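Local coordinates for protein Per a 4 allergen (PDB 3EBW) that is a cockroach allergen of the lipocalin-like family, a beta barrel that probably carries small hydrophobic ligands and is bound by IgE antibodies, at residues A[95-100]-A[106-111]. Sequence-based numbering, arbitrary orientation.
Sequences YFMVGT and SIVAGC. Unlike the reference sequence in segment 95-100: V98 (reference Ile).
G99 O accepts the backbone N-H of I107 at 2.7 Å from G99 O to I107 N, with 157° at the hydrogen. The return bond, G99 N to I107 O, is longer at 3.1 Å and more bent (141°). A second reciprocal pair joins F96 and A109, where F96 N lies 2.8 Å from A109 O. These paired backbone bonds and the short 101-105 link define an antiparallel hairpin of the lipocalin-like barrel. Between the two pairs the register slips: V98 and G99 both face I107, a classic beta bulge, and V98 has helix-like backbone angles. Its side chain consequently turns toward 106-111 and crosses that of I107, both methyls reaching CD1, with V98 CG2 also 3.9 Å from A109 CB. On the face shared by M97 and V108, selenomethionine M97 bends at chi2 and chi3, bringing SE to 3.7 Å from V108 CG2. The Y95 ring passes beside G110, CD1 being 4.0 Å from G110 CA. Beyond the pair, strand 80-83 bonds to 95-100 and strand 119-125 to 106-111, while C111 is disulfide-linked to C4. Backbone bonds thus supply the polar cohesion across this hairpin, and the cross-strand side-chain contacts are mainly apolar, consistent with its buried place in the barrel wall.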
ATOM      1  N   TYR A  95      -8.366 -10.585 -15.957  1.00 42.99           N
ATOM      2  CA  TYR A  95      -7.460  -9.439 -15.865  1.00 41.31           C
ATOM      3  C   TYR A  95      -7.506  -8.571 -17.135  1.00 40.26           C
ATOM      4  O   TYR A  95      -7.610  -9.096 -18.258  1.00 41.25           O
ATOM      5  CB  TYR A  95      -6.030  -9.949 -15.697  1.00 44.42           C
ATOM      6  CG  TYR A  95      -5.812 -10.734 -14.442  1.00 44.01           C
ATOM      7  CD1 TYR A  95      -5.448 -10.091 -13.266  1.00 45.22           C
ATOM      8  CD2 TYR A  95      -5.967 -12.107 -14.425  1.00 43.23           C
ATOM      9  CE1 TYR A  95      -5.241 -10.799 -12.101  1.00 44.66           C
ATOM     10  CE2 TYR A  95      -5.769 -12.828 -13.273  1.00 42.12           C
ATOM     11  CZ  TYR A  95      -5.403 -12.172 -12.111  1.00 45.07           C
ATOM     12  OH  TYR A  95      -5.171 -12.872 -10.951  1.00 46.83           O
ATOM     13  N   PHE A  96      -7.398  -7.255 -16.958  1.00 27.38           N
ATOM     14  CA  PHE A  96      -7.422  -6.288 -18.061  1.00 25.56           C
ATOM     15  C   PHE A  96      -6.028  -5.889 -18.484  1.00 24.97           C
ATOM     16  O   PHE A  96      -5.229  -5.539 -17.664  1.00 24.99           O
ATOM     17  CB  PHE A  96      -8.190  -5.043 -17.638  1.00 42.83           C
ATOM     18  CG  PHE A  96      -9.617  -5.314 -17.333  1.00 42.49           C
ATOM     19  CD1 PHE A  96     -10.614  -4.941 -18.224  1.00 41.98           C
ATOM     20  CD2 PHE A  96      -9.970  -6.029 -16.192  1.00 43.47           C
ATOM     21  CE1 PHE A  96     -11.940  -5.289 -17.978  1.00 43.26           C
ATOM     22  CE2 PHE A  96     -11.287  -6.379 -15.943  1.00 40.79           C
ATOM     23  CZ  PHE A  96     -12.275  -6.008 -16.836  1.00 43.14           C
HETATM   24  N   MSE A  97      -5.734  -5.936 -19.773  1.00 45.79           N
HETATM   25  CA  MSE A  97      -4.426  -5.553 -20.248  1.00 48.32           C
HETATM   26  C   MSE A  97      -4.490  -4.067 -20.488  1.00 50.62           C
HETATM   27  O   MSE A  97      -4.894  -3.643 -21.551  1.00 52.36           O
HETATM   28  CB  MSE A  97      -4.126  -6.253 -21.552  1.00 56.46           C
HETATM   29  CG  MSE A  97      -2.818  -5.852 -22.137  1.00 60.54           C
HETATM   30 SE   MSE A  97      -1.402  -6.207 -20.876  1.00 69.25          SE
HETATM   31  CE  MSE A  97      -0.969  -8.034 -21.384  1.00 64.98           C
ATOM     32  N   VAL A  98      -4.100  -3.264 -19.506  1.00 61.98           N
ATOM     33  CA  VAL A  98      -4.143  -1.812 -19.650  1.00 62.11           C
ATOM     34  C   VAL A  98      -3.194  -1.229 -20.701  1.00 64.37           C
ATOM     35  O   VAL A  98      -3.520  -0.231 -21.353  1.00 64.27           O
ATOM     36  CB  VAL A  98      -3.863  -1.154 -18.307  1.00 51.11           C
ATOM     37  CG1 VAL A  98      -3.805   0.365 -18.447  1.00 49.35           C
ATOM     38  CG2 VAL A  98      -4.930  -1.579 -17.324  1.00 48.62           C
ATOM     39  N   GLY A  99      -2.026  -1.843 -20.870  1.00 55.05           N
ATOM     40  CA  GLY A  99      -1.085  -1.346 -21.853  1.00 56.62           C
ATOM     41  C   GLY A  99       0.235  -2.090 -21.920  1.00 59.34           C
ATOM     42  O   GLY A  99       0.868  -2.350 -20.899  1.00 60.39           O
ATOM     43  N   THR A 100       0.670  -2.433 -23.126  1.00 55.16           N
ATOM     44  CA  THR A 100       1.938  -3.127 -23.273  1.00 56.34           C
ATOM     45  C   THR A 100       2.552  -3.054 -24.681  1.00 57.47           C
ATOM     46  O   THR A 100       1.862  -2.813 -25.666  1.00 58.28           O
ATOM     47  CB  THR A 100       1.798  -4.590 -22.890  1.00 59.24           C
ATOM     48  OG1 THR A 100       3.082  -5.209 -22.984  1.00 59.89           O
ATOM     49  CG2 THR A 100       0.825  -5.310 -23.835  1.00 59.76           C
ATOM     50  N   SER A 106       4.754  -3.514 -19.315  1.00 49.11           N
ATOM     51  CA  SER A 106       3.504  -4.242 -19.391  1.00 44.15           C
ATOM     52  C   SER A 106       2.593  -3.898 -18.244  1.00 42.69           C
ATOM     53  O   SER A 106       2.760  -4.458 -17.166  1.00 44.83           O
ATOM     54  CB  SER A 106       3.780  -5.742 -19.327  1.00 41.79           C
ATOM     55  OG  SER A 106       2.683  -6.427 -18.731  1.00 36.00           O
ATOM     56  N   ILE A 107       1.620  -3.016 -18.434  1.00 43.97           N
ATOM     57  CA  ILE A 107       0.751  -2.719 -17.307  1.00 41.90           C
ATOM     58  C   ILE A 107      -0.589  -3.496 -17.373  1.00 41.64           C
ATOM     59  O   ILE A 107      -1.426  -3.264 -18.228  1.00 43.31           O
ATOM     60  CB  ILE A 107       0.606  -1.121 -17.067  1.00 35.57           C
ATOM     61  CG1 ILE A 107      -0.839  -0.691 -17.067  1.00 33.28           C
ATOM     62  CG2 ILE A 107       1.444  -0.301 -18.067  1.00 32.84           C
ATOM     63  CD1 ILE A 107      -1.574  -1.103 -15.855  1.00 38.22           C
ATOM     64  N   VAL A 108      -0.731  -4.460 -16.460  1.00 41.43           N
ATOM     65  CA  VAL A 108      -1.890  -5.338 -16.311  1.00 38.39           C
ATOM     66  C   VAL A 108      -2.652  -4.920 -15.068  1.00 40.44           C
ATOM     67  O   VAL A 108      -2.075  -4.281 -14.205  1.00 42.06           O
ATOM     68  CB  VAL A 108      -1.446  -6.811 -16.118  1.00 33.46           C
ATOM     69  CG1 VAL A 108      -2.540  -7.626 -15.438  1.00 32.68           C
ATOM     70  CG2 VAL A 108      -1.153  -7.434 -17.436  1.00 32.53           C
ATOM     71  N   ALA A 109      -3.927  -5.291 -14.951  1.00 40.44           N
ATOM     72  CA  ALA A 109      -4.713  -4.901 -13.785  1.00 40.96           C
ATOM     73  C   ALA A 109      -5.938  -5.777 -13.561  1.00 42.56           C
ATOM     74  O   ALA A 109      -6.571  -6.213 -14.503  1.00 41.35           O
ATOM     75  CB  ALA A 109      -5.136  -3.442 -13.906  1.00 32.35           C
ATOM     76  N   GLY A 110      -6.265  -6.024 -12.296  1.00 43.68           N
ATOM     77  CA  GLY A 110      -7.407  -6.845 -11.966  1.00 45.08           C
ATOM     78  C   GLY A 110      -7.897  -6.476 -10.588  1.00 46.59           C
ATOM     79  O   GLY A 110      -7.659  -5.375 -10.109  1.00 46.12           O
ATOM     80  N   CYS A 111      -8.589  -7.410  -9.955  1.00 37.53           N
ATOM     81  CA  CYS A 111      -9.145  -7.220  -8.636  1.00 42.01           C
ATOM     82  C   CYS A 111      -8.646  -8.379  -7.791  1.00 45.73           C
ATOM     83  O   CYS A 111      -8.031  -9.294  -8.315  1.00 47.08           O
ATOM     84  CB  CYS A 111     -10.655  -7.233  -8.739  1.00 36.23           C
ATOM     85  SG  CYS A 111     -11.294  -5.920  -9.838  1.00 38.25           S
TER